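Local atomic coordinates of 3-hydroxyadipyl-CoA dehydrogenase (Escherichia coli, PDB entry 3MOG), a protein that catalyses the NAD-dependent oxidation of (3S)-3-hydroxyadipyl-CoA to 3-oxoadipyl-CoA, a step in the breakdown of phenylacetate. Residues Gly188-Arg193 with Thr417-Gly422; Gly47-Leu52 with Arg68-Leu73; Gln30-Asp35 with Arg72-Thr77. All coordinates share one frame; numbering follows the deposited sequence.

Contact 1 (Gly188-Arg193 with Thr417-Gly422); sequences GFIVNR and TAMRLG
I190 and V191 meet A418 and M419 in a buried apolar contact. The methyl of A418 lies at the middle of it. Its CB lies 3.7 Å from I190 CG2 and 3.8 Å from V191 CG2. I190 CD1 also comes near A418 CB, so the I190 side chain presents two of its branches to one methyl. V191 uses a single branch. Its CG1 is anti to the backbone N (chi1 -179°), which turns CG2 to the helix 412-422. That methyl rests 3.7 Å from A418 O and also comes near G422 CA. A CB on G422 would run into V191 CG2, and into A418 O of its own helix, so glycine here is consistent with the close approach. M419 starts off to one side and reaches back. Its chain bends at chi2 (-36°) and again at chi3, and this brings the sulfur over the backbone of the other segment. M419 SD sits 3.9 Å from V191 CA and 4.1 Å from I190 CG2. The methyl CE of M419 continues to 4.0 Å from V191 O. Around the contact, E154 accepts hydrogen bonds from the backbone N of I190 and V191, and R193 forms a salt bridge with D403. The two segments belong to the two C-terminal-type 3-hydroxyacyl-CoA dehydrogenase regions of the chain. No hydrogen bond or salt bridge runs between segments 188-193 and 417-422, so the join here depends on shape and on burial of methyl groups and sulfur.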
ATOM      1  N   GLY C 188      11.812  13.886   0.589  1.00 37.39           N
ATOM      2  CA  GLY C 188      11.507  14.888  -0.433  1.00 35.96           C
ATOM      3  C   GLY C 188      11.626  16.319   0.063  1.00 34.51           C
ATOM      4  O   GLY C 188      11.343  17.252  -0.680  1.00 48.66           O
ATOM      5  N   PHE C 189      12.041  16.479   1.320  1.00 40.19           N
ATOM      6  CA  PHE C 189      12.106  17.774   2.026  1.00 44.36           C
ATOM      7  C   PHE C 189      10.805  18.594   1.874  1.00 45.52           C
ATOM      8  O   PHE C 189       9.734  18.120   2.273  1.00 44.96           O
ATOM      9  CB  PHE C 189      13.377  18.556   1.654  1.00 48.27           C
ATOM     10  CG  PHE C 189      14.674  17.762   1.821  1.00 42.30           C
ATOM     11  CD1 PHE C 189      14.811  16.787   2.821  1.00 42.26           C
ATOM     12  CD2 PHE C 189      15.763  18.027   0.997  1.00 47.87           C
ATOM     13  CE1 PHE C 189      15.991  16.075   2.971  1.00 45.51           C
ATOM     14  CE2 PHE C 189      16.955  17.324   1.140  1.00 48.20           C
ATOM     15  CZ  PHE C 189      17.072  16.345   2.127  1.00 38.89           C
ATOM     16  N   ILE C 190      10.884  19.804   1.321  1.00 45.70           N
ATOM     17  CA  ILE C 190       9.674  20.548   0.934  1.00 41.03           C
ATOM     18  C   ILE C 190       9.430  20.400  -0.566  1.00 42.51           C
ATOM     19  O   ILE C 190       8.412  19.840  -0.990  1.00 44.87           O
ATOM     20  CB  ILE C 190       9.750  22.054   1.250  1.00 41.00           C
ATOM     21  CG1 ILE C 190      10.058  22.325   2.715  1.00 40.79           C
ATOM     22  CG2 ILE C 190       8.439  22.761   0.885  1.00 37.13           C
ATOM     23  CD1 ILE C 190      10.490  23.783   2.916  1.00 40.31           C
ATOM     24  N   VAL C 191      10.377  20.894  -1.362  1.00 41.45           N
ATOM     25  CA  VAL C 191      10.198  21.021  -2.810  1.00 43.15           C
ATOM     26  C   VAL C 191       9.914  19.695  -3.533  1.00 41.81           C
ATOM     27  O   VAL C 191       8.930  19.592  -4.244  1.00 51.69           O
ATOM     28  CB  VAL C 191      11.397  21.754  -3.493  1.00 39.44           C
ATOM     29  CG1 VAL C 191      11.149  21.869  -4.985  1.00 34.60           C
ATOM     30  CG2 VAL C 191      11.611  23.131  -2.887  1.00 40.55           C
ATOM     31  N   ASN C 192      10.752  18.687  -3.343  1.00 43.31           N
ATOM     32  CA  ASN C 192      10.546  17.393  -4.021  1.00 43.27           C
ATOM     33  C   ASN C 192       9.283  16.671  -3.555  1.00 37.81           C
ATOM     34  O   ASN C 192       8.734  15.861  -4.280  1.00 47.39           O
ATOM     35  CB  ASN C 192      11.752  16.460  -3.828  1.00 45.70           C
ATOM     36  CG  ASN C 192      12.864  16.699  -4.829  1.00 56.18           C
ATOM     37  OD1 ASN C 192      12.673  17.322  -5.869  1.00 56.49           O
ATOM     38  ND2 ASN C 192      14.043  16.169  -4.522  1.00 64.92           N
ATOM     39  N   ARG C 193       8.841  16.964  -2.338  1.00 41.09           N
ATOM     40  CA  ARG C 193       7.624  16.373  -1.793  1.00 45.11           C
ATOM     41  C   ARG C 193       6.365  17.068  -2.308  1.00 44.54           C
ATOM     42  O   ARG C 193       5.456  16.409  -2.797  1.00 43.75           O
ATOM     43  CB  ARG C 193       7.661  16.407  -0.261  1.00 46.12           C
ATOM     44  CG  ARG C 193       6.442  15.806   0.411  1.00 41.76           C
ATOM     45  CD  ARG C 193       6.178  16.511   1.713  1.00 34.13           C
ATOM     46  NE  ARG C 193       5.104  15.913   2.498  1.00 43.43           N
ATOM     47  CZ  ARG C 193       5.252  15.439   3.730  1.00 41.88           C
ATOM     48  NH1 ARG C 193       6.444  15.443   4.295  1.00 47.69           N
ATOM     49  NH2 ARG C 193       4.217  14.922   4.383  1.00 44.52           N
ATOM     50  N   THR C 417       7.597  29.933   0.180  1.00 43.67           N
ATOM     51  CA  THR C 417       8.848  30.413  -0.391  1.00 42.65           C
ATOM     52  C   THR C 417       9.528  29.343  -1.226  1.00 43.30           C
ATOM     53  O   THR C 417       9.908  29.600  -2.370  1.00 42.67           O
ATOM     54  CB  THR C 417       9.788  30.907   0.699  1.00 43.30           C
ATOM     55  OG1 THR C 417       9.164  32.000   1.381  1.00 44.50           O
ATOM     56  CG2 THR C 417      11.108  31.366   0.112  1.00 42.15           C
ATOM     57  N   ALA C 418       9.629  28.135  -0.673  1.00 40.69           N
ATOM     58  CA  ALA C 418      10.234  27.012  -1.382  1.00 36.71           C
ATOM     59  C   ALA C 418       9.619  26.729  -2.744  1.00 40.32           C
ATOM     60  O   ALA C 418      10.330  26.475  -3.715  1.00 43.89           O
ATOM     61  CB  ALA C 418      10.205  25.757  -0.512  1.00 34.77           C
ATOM     62  N   MET C 419       8.295  26.785  -2.820  1.00 42.53           N
ATOM     63  CA  MET C 419       7.616  26.513  -4.065  1.00 38.65           C
ATOM     64  C   MET C 419       7.752  27.694  -5.060  1.00 43.73           C
ATOM     65  O   MET C 419       7.839  27.480  -6.271  1.00 38.82           O
ATOM     66  CB  MET C 419       6.158  26.112  -3.804  1.00 36.53           C
ATOM     67  CG  MET C 419       5.991  24.901  -2.851  1.00 45.29           C
ATOM     68  SD  MET C 419       7.221  23.583  -2.981  1.00 28.40           S
ATOM     69  CE  MET C 419       6.750  22.873  -4.536  1.00 33.51           C
ATOM     70  N   ARG C 420       7.771  28.923  -4.552  1.00 44.38           N
ATOM     71  CA  ARG C 420       8.039  30.089  -5.401  0.50 52.00           C
ATOM     72  C   ARG C 420       9.456  30.081  -5.972  1.00 55.79           C
ATOM     73  O   ARG C 420       9.656  30.374  -7.147  1.00 56.66           O
ATOM     74  CB  ARG C 420       7.812  31.388  -4.634  0.50 50.46           C
ATOM     75  CG  ARG C 420       6.550  32.136  -5.019  0.50 54.42           C
ATOM     76  CD  ARG C 420       6.456  33.438  -4.240  0.50 50.72           C
ATOM     77  NE  ARG C 420       6.153  33.189  -2.834  0.50 56.51           N
ATOM     78  CZ  ARG C 420       6.931  33.516  -1.806  0.50 49.81           C
ATOM     79  NH1 ARG C 420       8.097  34.121  -2.007  0.50 48.15           N
ATOM     80  NH2 ARG C 420       6.526  33.241  -0.570  0.50 29.61           N
ATOM     81  N   LEU C 421      10.443  29.743  -5.147  1.00 53.95           N
ATOM     82  CA  LEU C 421      11.837  29.839  -5.588  1.00 51.84           C
ATOM     83  C   LEU C 421      12.413  28.557  -6.183  1.00 54.36           C
ATOM     84  O   LEU C 421      13.130  28.613  -7.176  1.00 61.46           O
ATOM     85  CB  LEU C 421      12.713  30.410  -4.469  1.00 49.26           C
ATOM     86  CG  LEU C 421      12.319  31.858  -4.085  1.00 56.97           C
ATOM     87  CD1 LEU C 421      13.173  32.387  -2.956  1.00 51.68           C
ATOM     88  CD2 LEU C 421      12.368  32.837  -5.283  1.00 48.39           C
ATOM     89  N   GLY C 422      12.074  27.407  -5.608  1.00 51.40           N
ATOM     90  CA  GLY C 422      12.624  26.134  -6.075  1.00 56.08           C
ATOM     91  C   GLY C 422      12.068  25.647  -7.401  1.00 57.11           C
ATOM     92  O   GLY C 422      12.786  25.022  -8.184  1.00 58.60           O
TER

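Contact 2 (Gly47-Leu52 with Arg68-Leu73); sequences GIHARL and RTLKRL
I48 points its side chain at L73, and the two meet tip to tip. I48 CG2 lies 3.8 Å from L73 CD1, and I48 CD1 is almost as near to the same methyl. I48 CG2 also comes loosely toward L70 CD2. H49 follows. Two conformers of it are modelled, and in the one described here the ring lies against the L70 side chain. In that conformer L70 CD2 sits over one face of the imidazole, 3.8 Å from the centroid of the H49 ring and 19° off the normal, a CH-pi contact. The methyl is displaced toward the rim, near H49 CD2. The other methyl, L70 CD1, approaches H49 ND1 at 3.6 Å. L70 CG is anti to the carbonyl carbon (chi1 -58°), and the extended chi2 sets both methyls at this ring and CD2 also against L52. The contact joins helices 38-57 and 63-71, consecutive helices that connect parallel strands 31-34 and 73-76 in the Rossmann-type NAD-binding domain. Helix 15-26 borders it, with E22 touching I48 and L52, and A21 touching L73. L52, one turn after I48, brings CD1 to 3.7 Å from L70 CD2. These two leucines slide past each other in opposite directions. The same L52 CD1 lies 3.7 Å from T69 CG2, where the side chains cross at about a right angle. T69 turns its methyl to the leucine, while its OG1 hydrogen-bonds to T65 O within helix 63-71.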
ATOM      1  N   GLY C  47      35.560  25.340 -16.173  1.00 56.99           N
ATOM      2  CA  GLY C  47      34.140  25.695 -16.266  1.00 54.06           C
ATOM      3  C   GLY C  47      33.799  26.999 -15.550  1.00 55.69           C
ATOM      4  O   GLY C  47      33.237  27.910 -16.160  1.00 56.55           O
ATOM      5  N   ILE C  48      34.157  27.098 -14.269  1.00 53.32           N
ATOM      6  CA  ILE C  48      33.905  28.307 -13.477  1.00 54.88           C
ATOM      7  C   ILE C  48      34.612  29.548 -14.068  1.00 61.72           C
ATOM      8  O   ILE C  48      33.997  30.618 -14.165  1.00 62.77           O
ATOM      9  CB  ILE C  48      34.273  28.116 -11.987  1.00 53.65           C
ATOM     10  CG1 ILE C  48      33.642  26.832 -11.439  1.00 44.36           C
ATOM     11  CG2 ILE C  48      33.845  29.354 -11.154  1.00 50.64           C
ATOM     12  CD1 ILE C  48      34.027  26.512 -10.008  1.00 44.17           C
ATOM     13  N   HIS C  49      35.887  29.386 -14.445  1.00 61.73           N
ATOM     14  CA  HIS C  49      36.634  30.416 -15.170  0.50 64.21           C
ATOM     15  C   HIS C  49      35.848  30.897 -16.395  1.00 64.89           C
ATOM     16  O   HIS C  49      35.600  32.096 -16.545  1.00 66.29           O
ATOM     17  CB  HIS C  49      38.017  29.891 -15.593  0.50 65.82           C
ATOM     18  CG  HIS C  49      39.095  30.109 -14.574  0.50 64.70           C
ATOM     19  ND1 HIS C  49      40.120  31.012 -14.756  0.50 68.64           N
ATOM     20  CD2 HIS C  49      39.310  29.536 -13.365  0.50 64.99           C
ATOM     21  CE1 HIS C  49      40.919  30.988 -13.703  0.50 68.77           C
ATOM     22  NE2 HIS C  49      40.449  30.101 -12.844  0.50 63.91           N
ATOM     23  N   ALA C  50      35.432  29.950 -17.240  1.00 64.50           N
ATOM     24  CA  ALA C  50      34.706  30.217 -18.487  1.00 65.54           C
ATOM     25  C   ALA C  50      33.354  30.887 -18.303  1.00 66.64           C
ATOM     26  O   ALA C  50      32.994  31.774 -19.082  1.00 72.30           O
ATOM     27  CB  ALA C  50      34.529  28.933 -19.267  1.00 65.33           C
ATOM     28  N   ARG C  51      32.609  30.466 -17.284  1.00 61.19           N
ATOM     29  CA  ARG C  51      31.284  31.024 -17.032  1.00 64.48           C
ATOM     30  C   ARG C  51      31.352  32.442 -16.464  1.00 68.52           C
ATOM     31  O   ARG C  51      30.592  33.317 -16.891  1.00 66.88           O
ATOM     32  CB  ARG C  51      30.454  30.111 -16.129  1.00 64.12           C
ATOM     33  CG  ARG C  51      30.121  28.765 -16.761  1.00 65.65           C
ATOM     34  CD  ARG C  51      29.075  28.005 -15.973  1.00 65.07           C
ATOM     35  NE  ARG C  51      29.381  27.899 -14.544  1.00 63.39           N
ATOM     36  CZ  ARG C  51      30.018  26.875 -13.978  1.00 68.56           C
ATOM     37  NH1 ARG C  51      30.451  25.854 -14.714  1.00 47.56           N
ATOM     38  NH2 ARG C  51      30.224  26.875 -12.663  1.00 69.61           N
ATOM     39  N   LEU C  52      32.267  32.667 -15.520  1.00 67.39           N
ATOM     40  CA  LEU C  52      32.456  33.993 -14.926  1.00 70.43           C
ATOM     41  C   LEU C  52      33.040  35.022 -15.898  1.00 73.18           C
ATOM     42  O   LEU C  52      32.675  36.203 -15.846  1.00 73.42           O
ATOM     43  CB  LEU C  52      33.337  33.915 -13.682  1.00 69.15           C
ATOM     44  CG  LEU C  52      32.797  33.201 -12.445  1.00 66.25           C
ATOM     45  CD1 LEU C  52      33.871  33.247 -11.410  1.00 53.63           C
ATOM     46  CD2 LEU C  52      31.512  33.828 -11.903  1.00 62.86           C
ATOM     47  N   ARG C  68      39.103  38.108  -8.360  1.00 53.56           N
ATOM     48  CA  ARG C  68      39.182  37.770  -6.933  1.00 58.36           C
ATOM     49  C   ARG C  68      38.469  36.449  -6.588  1.00 54.28           C
ATOM     50  O   ARG C  68      38.930  35.697  -5.723  1.00 53.20           O
ATOM     51  CB  ARG C  68      38.635  38.900  -6.063  1.00 59.28           C
ATOM     52  CG  ARG C  68      39.493  40.145  -6.017  1.00 60.59           C
ATOM     53  CD  ARG C  68      39.560  40.595  -4.583  1.00 66.64           C
ATOM     54  NE  ARG C  68      39.153  41.980  -4.428  1.00 62.09           N
ATOM     55  CZ  ARG C  68      39.067  42.603  -3.258  1.00 64.52           C
ATOM     56  NH1 ARG C  68      39.358  41.961  -2.126  1.00 48.80           N
ATOM     57  NH2 ARG C  68      38.683  43.869  -3.224  1.00 51.37           N
ATOM     58  N   THR C  69      37.350  36.189  -7.265  1.00 52.98           N
ATOM     59  CA  THR C  69      36.645  34.906  -7.164  1.00 52.53           C
ATOM     60  C   THR C  69      37.527  33.731  -7.581  1.00 48.90           C
ATOM     61  O   THR C  69      37.679  32.776  -6.815  1.00 52.11           O
ATOM     62  CB  THR C  69      35.346  34.901  -7.993  1.00 52.45           C
ATOM     63  OG1 THR C  69      34.511  35.980  -7.560  1.00 51.50           O
ATOM     64  CG2 THR C  69      34.581  33.564  -7.837  1.00 47.16           C
ATOM     65  N   LEU C  70      38.129  33.826  -8.766  1.00 53.14           N
ATOM     66  CA  LEU C  70      38.957  32.736  -9.321  1.00 61.15           C
ATOM     67  C   LEU C  70      40.168  32.394  -8.466  1.00 63.14           C
ATOM     68  O   LEU C  70      40.529  31.221  -8.333  1.00 65.29           O
ATOM     69  CB  LEU C  70      39.403  33.058 -10.744  1.00 52.80           C
ATOM     70  CG  LEU C  70      38.209  33.288 -11.668  1.00 58.14           C
ATOM     71  CD1 LEU C  70      38.648  33.776 -13.036  1.00 50.64           C
ATOM     72  CD2 LEU C  70      37.348  32.031 -11.767  1.00 58.32           C
ATOM     73  N   LYS C  71      40.762  33.425  -7.871  1.00 62.32           N
ATOM     74  CA  LYS C  71      41.904  33.278  -6.972  1.00 65.34           C
ATOM     75  C   LYS C  71      41.544  32.537  -5.673  1.00 62.70           C
ATOM     76  O   LYS C  71      42.408  31.924  -5.050  1.00 59.96           O
ATOM     77  CB  LYS C  71      42.479  34.665  -6.654  1.00 68.01           C
ATOM     78  CG  LYS C  71      43.982  34.717  -6.442  1.00 75.34           C
ATOM     79  CD  LYS C  71      44.557  36.071  -6.900  1.00 89.21           C
ATOM     80  CE  LYS C  71      44.801  36.108  -8.419  1.00 93.68           C
ATOM     81  NZ  LYS C  71      44.875  37.495  -8.974  1.00 93.96           N
ATOM     82  N   ARG C  72      40.278  32.594  -5.267  1.00 57.98           N
ATOM     83  CA  ARG C  72      39.850  31.948  -4.024  1.00 61.47           C
ATOM     84  C   ARG C  72      39.533  30.459  -4.202  1.00 61.02           C
ATOM     85  O   ARG C  72      39.346  29.743  -3.224  1.00 62.88           O
ATOM     86  CB  ARG C  72      38.689  32.719  -3.363  1.00 59.12           C
ATOM     87  CG  ARG C  72      39.136  34.052  -2.750  1.00 63.19           C
ATOM     88  CD  ARG C  72      38.018  34.836  -2.079  1.00 59.90           C
ATOM     89  NE  ARG C  72      37.095  35.450  -3.030  1.00 58.46           N
ATOM     90  CZ  ARG C  72      36.858  36.760  -3.134  1.00 64.59           C
ATOM     91  NH1 ARG C  72      37.484  37.632  -2.352  1.00 58.71           N
ATOM     92  NH2 ARG C  72      35.978  37.201  -4.024  1.00 54.58           N
ATOM     93  N   LEU C  73      39.506  29.997  -5.451  1.00 59.44           N
ATOM     94  CA  LEU C  73      39.249  28.590  -5.751  1.00 60.85           C
ATOM     95  C   LEU C  73      40.515  27.748  -5.689  1.00 58.32           C
ATOM     96  O   LEU C  73      41.291  27.714  -6.641  1.00 62.78           O
ATOM     97  CB  LEU C  73      38.575  28.437  -7.123  1.00 59.14           C
ATOM     98  CG  LEU C  73      37.122  28.920  -7.223  1.00 63.74           C
ATOM     99  CD1 LEU C  73      36.704  29.071  -8.672  1.00 46.86           C
ATOM    100  CD2 LEU C  73      36.167  27.981  -6.469  1.00 57.23           C
TER

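Contact 3 (Gln30-Asp35 with Arg72-Thr77); sequences QVLLYD and RLIPVT
The Y34 ring has T77 O at its edge, close to the ring plane and 3.4 Å from Y34 CE2. V76 O approaches the same ring obliquely, near CD2. The flat amide of Q30, at the other end, packs on a methyl, with its CD 3.6 Å from I74 CD1. Y34 CG is anti to the backbone N (chi1 170°), which swings the ring out along T77, while Y34 CB touches V76 CG2 at 3.9 Å. A serine in place of Y34 would probably leave T77 O without the ring edge beside it and open a gap next to I79 and I11. L32 CD2 meets V76 CG1 at 4.0 Å on the sheet face that carries L32, Y34, I74 and V76. V31, L33, L73 and P75 point to the other face. The strands run parallel and in register, V31 facing L73 and Y34 facing V76. I74 N bonds to V31 O at 2.8 Å, L33 N bonds to I74 O, and V76 N bonds to L33 O at 3.0 Å. V31 N bonds to R72 O, and a weak bond from D35 N to V76 O ends the series. P75 has no N-H to give. Within this chain, strand 73-76 is the outermost strand on this side of the Rossmann sheet. Strand 31-34 lies between it and strand 8-11, and helices 15-26 and 38-57 cover the face with V31 and L33.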
ATOM      1  N   GLN C  30      37.441  31.818   0.902  1.00 57.51           N
ATOM      2  CA  GLN C  30      38.446  30.885   0.435  1.00 60.23           C
ATOM      3  C   GLN C  30      37.762  29.518   0.302  1.00 55.90           C
ATOM      4  O   GLN C  30      37.148  29.029   1.255  1.00 53.04           O
ATOM      5  CB  GLN C  30      39.619  30.856   1.427  1.00 61.24           C
ATOM      6  CG  GLN C  30      40.730  29.873   1.092  1.00 74.45           C
ATOM      7  CD  GLN C  30      42.108  30.504   1.206  1.00 88.19           C
ATOM      8  OE1 GLN C  30      42.982  30.000   1.920  1.00 84.65           O
ATOM      9  NE2 GLN C  30      42.312  31.616   0.489  1.00 84.73           N
ATOM     10  N   VAL C  31      37.829  28.936  -0.893  1.00 51.66           N
ATOM     11  CA  VAL C  31      37.166  27.663  -1.160  1.00 51.32           C
ATOM     12  C   VAL C  31      38.149  26.539  -1.463  1.00 54.13           C
ATOM     13  O   VAL C  31      38.897  26.598  -2.438  1.00 51.17           O
ATOM     14  CB  VAL C  31      36.112  27.765  -2.294  1.00 54.29           C
ATOM     15  CG1 VAL C  31      35.481  26.390  -2.587  1.00 43.15           C
ATOM     16  CG2 VAL C  31      35.037  28.772  -1.924  1.00 50.95           C
ATOM     17  N   LEU C  32      38.134  25.516  -0.613  1.00 50.86           N
ATOM     18  CA  LEU C  32      38.880  24.295  -0.869  1.00 52.25           C
ATOM     19  C   LEU C  32      37.990  23.346  -1.653  1.00 51.77           C
ATOM     20  O   LEU C  32      37.055  22.771  -1.102  1.00 59.63           O
ATOM     21  CB  LEU C  32      39.324  23.656   0.448  1.00 49.61           C
ATOM     22  CG  LEU C  32      40.216  24.516   1.360  1.00 57.79           C
ATOM     23  CD1 LEU C  32      40.370  23.888   2.728  1.00 57.01           C
ATOM     24  CD2 LEU C  32      41.581  24.776   0.752  1.00 62.50           C
ATOM     25  N   LEU C  33      38.258  23.208  -2.944  1.00 43.39           N
ATOM     26  CA  LEU C  33      37.490  22.304  -3.789  1.00 43.27           C
ATOM     27  C   LEU C  33      38.171  20.924  -3.850  1.00 51.37           C
ATOM     28  O   LEU C  33      39.220  20.771  -4.469  1.00 52.12           O
ATOM     29  CB  LEU C  33      37.312  22.900  -5.190  1.00 40.78           C
ATOM     30  CG  LEU C  33      36.408  22.193  -6.218  1.00 46.54           C
ATOM     31  CD1 LEU C  33      34.943  22.079  -5.756  1.00 43.56           C
ATOM     32  CD2 LEU C  33      36.470  22.950  -7.529  1.00 42.64           C
ATOM     33  N   TYR C  34      37.567  19.936  -3.196  1.00 51.82           N
ATOM     34  CA  TYR C  34      38.166  18.617  -3.022  1.00 56.32           C
ATOM     35  C   TYR C  34      37.579  17.550  -3.932  1.00 60.17           C
ATOM     36  O   TYR C  34      36.362  17.383  -4.009  1.00 60.61           O
ATOM     37  CB  TYR C  34      38.043  18.155  -1.560  1.00 57.41           C
ATOM     38  CG  TYR C  34      38.428  16.699  -1.329  1.00 67.29           C
ATOM     39  CD1 TYR C  34      37.452  15.716  -1.135  1.00 70.75           C
ATOM     40  CD2 TYR C  34      39.769  16.301  -1.315  1.00 67.93           C
ATOM     41  CE1 TYR C  34      37.796  14.385  -0.930  1.00 69.47           C
ATOM     42  CE2 TYR C  34      40.123  14.959  -1.107  1.00 60.62           C
ATOM     43  CZ  TYR C  34      39.132  14.015  -0.916  1.00 67.71           C
ATOM     44  OH  TYR C  34      39.472  12.698  -0.718  1.00 72.14           O
ATOM     45  N   ASP C  35      38.476  16.828  -4.601  1.00 63.14           N
ATOM     46  CA  ASP C  35      38.181  15.597  -5.326  1.00 60.65           C
ATOM     47  C   ASP C  35      39.494  14.818  -5.403  1.00 64.22           C
ATOM     48  O   ASP C  35      40.573  15.425  -5.363  1.00 60.34           O
ATOM     49  CB  ASP C  35      37.670  15.903  -6.735  1.00 62.81           C
ATOM     50  CG  ASP C  35      36.945  14.728  -7.370  1.00 69.11           C
ATOM     51  OD1 ASP C  35      37.030  13.591  -6.854  1.00 81.07           O
ATOM     52  OD2 ASP C  35      36.277  14.945  -8.400  1.00 79.18           O
ATOM     53  N   ARG C  72      40.278  32.594  -5.267  1.00 57.98           N
ATOM     54  CA  ARG C  72      39.850  31.948  -4.024  1.00 61.47           C
ATOM     55  C   ARG C  72      39.533  30.459  -4.202  1.00 61.02           C
ATOM     56  O   ARG C  72      39.346  29.743  -3.224  1.00 62.88           O
ATOM     57  CB  ARG C  72      38.689  32.719  -3.363  1.00 59.12           C
ATOM     58  CG  ARG C  72      39.136  34.052  -2.750  1.00 63.19           C
ATOM     59  CD  ARG C  72      38.018  34.836  -2.079  1.00 59.90           C
ATOM     60  NE  ARG C  72      37.095  35.450  -3.030  1.00 58.46           N
ATOM     61  CZ  ARG C  72      36.858  36.760  -3.134  1.00 64.59           C
ATOM     62  NH1 ARG C  72      37.484  37.632  -2.352  1.00 58.71           N
ATOM     63  NH2 ARG C  72      35.978  37.201  -4.024  1.00 54.58           N
ATOM     64  N   LEU C  73      39.506  29.997  -5.451  1.00 59.44           N
ATOM     65  CA  LEU C  73      39.249  28.590  -5.751  1.00 60.85           C
ATOM     66  C   LEU C  73      40.515  27.748  -5.689  1.00 58.32           C
ATOM     67  O   LEU C  73      41.291  27.714  -6.641  1.00 62.78           O
ATOM     68  CB  LEU C  73      38.575  28.437  -7.123  1.00 59.14           C
ATOM     69  CG  LEU C  73      37.122  28.920  -7.223  1.00 63.74           C
ATOM     70  CD1 LEU C  73      36.704  29.071  -8.672  1.00 46.86           C
ATOM     71  CD2 LEU C  73      36.167  27.981  -6.469  1.00 57.23           C
ATOM     72  N   ILE C  74      40.708  27.062  -4.568  1.00 54.03           N
ATOM     73  CA  ILE C  74      41.903  26.242  -4.361  1.00 56.40           C
ATOM     74  C   ILE C  74      41.606  24.737  -4.509  1.00 56.37           C
ATOM     75  O   ILE C  74      40.950  24.153  -3.648  1.00 56.53           O
ATOM     76  CB  ILE C  74      42.568  26.550  -2.992  1.00 54.98           C
ATOM     77  CG1 ILE C  74      42.680  28.070  -2.783  1.00 57.23           C
ATOM     78  CG2 ILE C  74      43.941  25.855  -2.893  1.00 56.39           C
ATOM     79  CD1 ILE C  74      43.319  28.489  -1.486  1.00 64.05           C
ATOM     80  N   PRO C  75      42.076  24.115  -5.613  1.00 56.60           N
ATOM     81  CA  PRO C  75      41.884  22.670  -5.799  1.00 59.61           C
ATOM     82  C   PRO C  75      42.795  21.855  -4.892  1.00 58.88           C
ATOM     83  O   PRO C  75      44.001  22.106  -4.820  1.00 62.63           O
ATOM     84  CB  PRO C  75      42.236  22.438  -7.269  1.00 61.26           C
ATOM     85  CG  PRO C  75      43.145  23.576  -7.644  1.00 65.64           C
ATOM     86  CD  PRO C  75      42.799  24.737  -6.740  1.00 59.53           C
ATOM     87  N   VAL C  76      42.199  20.910  -4.176  1.00 60.68           N
ATOM     88  CA  VAL C  76      42.929  20.056  -3.241  1.00 58.34           C
ATOM     89  C   VAL C  76      42.581  18.597  -3.483  1.00 61.73           C
ATOM     90  O   VAL C  76      41.440  18.267  -3.850  1.00 65.84           O
ATOM     91  CB  VAL C  76      42.693  20.443  -1.735  1.00 58.63           C
ATOM     92  CG1 VAL C  76      43.181  21.866  -1.441  1.00 66.57           C
ATOM     93  CG2 VAL C  76      41.233  20.302  -1.330  1.00 62.90           C
ATOM     94  N   THR C  77      43.577  17.733  -3.284  1.00 63.14           N
ATOM     95  CA  THR C  77      43.447  16.284  -3.479  1.00 63.34           C
ATOM     96  C   THR C  77      43.672  15.551  -2.152  1.00 58.61           C
ATOM     97  O   THR C  77      43.391  14.360  -2.018  1.00 57.48           O
ATOM     98  CB  THR C  77      44.447  15.780  -4.540  1.00 65.78           C
ATOM     99  OG1 THR C  77      44.460  16.679  -5.651  1.00 76.23           O
ATOM    100  CG2 THR C  77      44.058  14.407  -5.050  1.00 76.79           C
TER

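In the fold
From the N terminus, strand 31-34 leads into helix 38-57, then helix 63-71 and strand 73-76. Contact 3 pairs the two strands and closes this passage. Contact 2 closes a shorter loop, between the two helices, that ends on the same part of the chain, sharing R72 and L73. The two centres are about 12 Å apart. Together they join the helical pair to the edge of the sheet in the NAD-binding domain. Contact 1 opens after both have closed. It spans more than 220 residues and ties the two C-terminal-type regions together near the centre of the folded chain. Its centre lies about 29 Å from that of contact 2 and about 30 Å from that of contact 3.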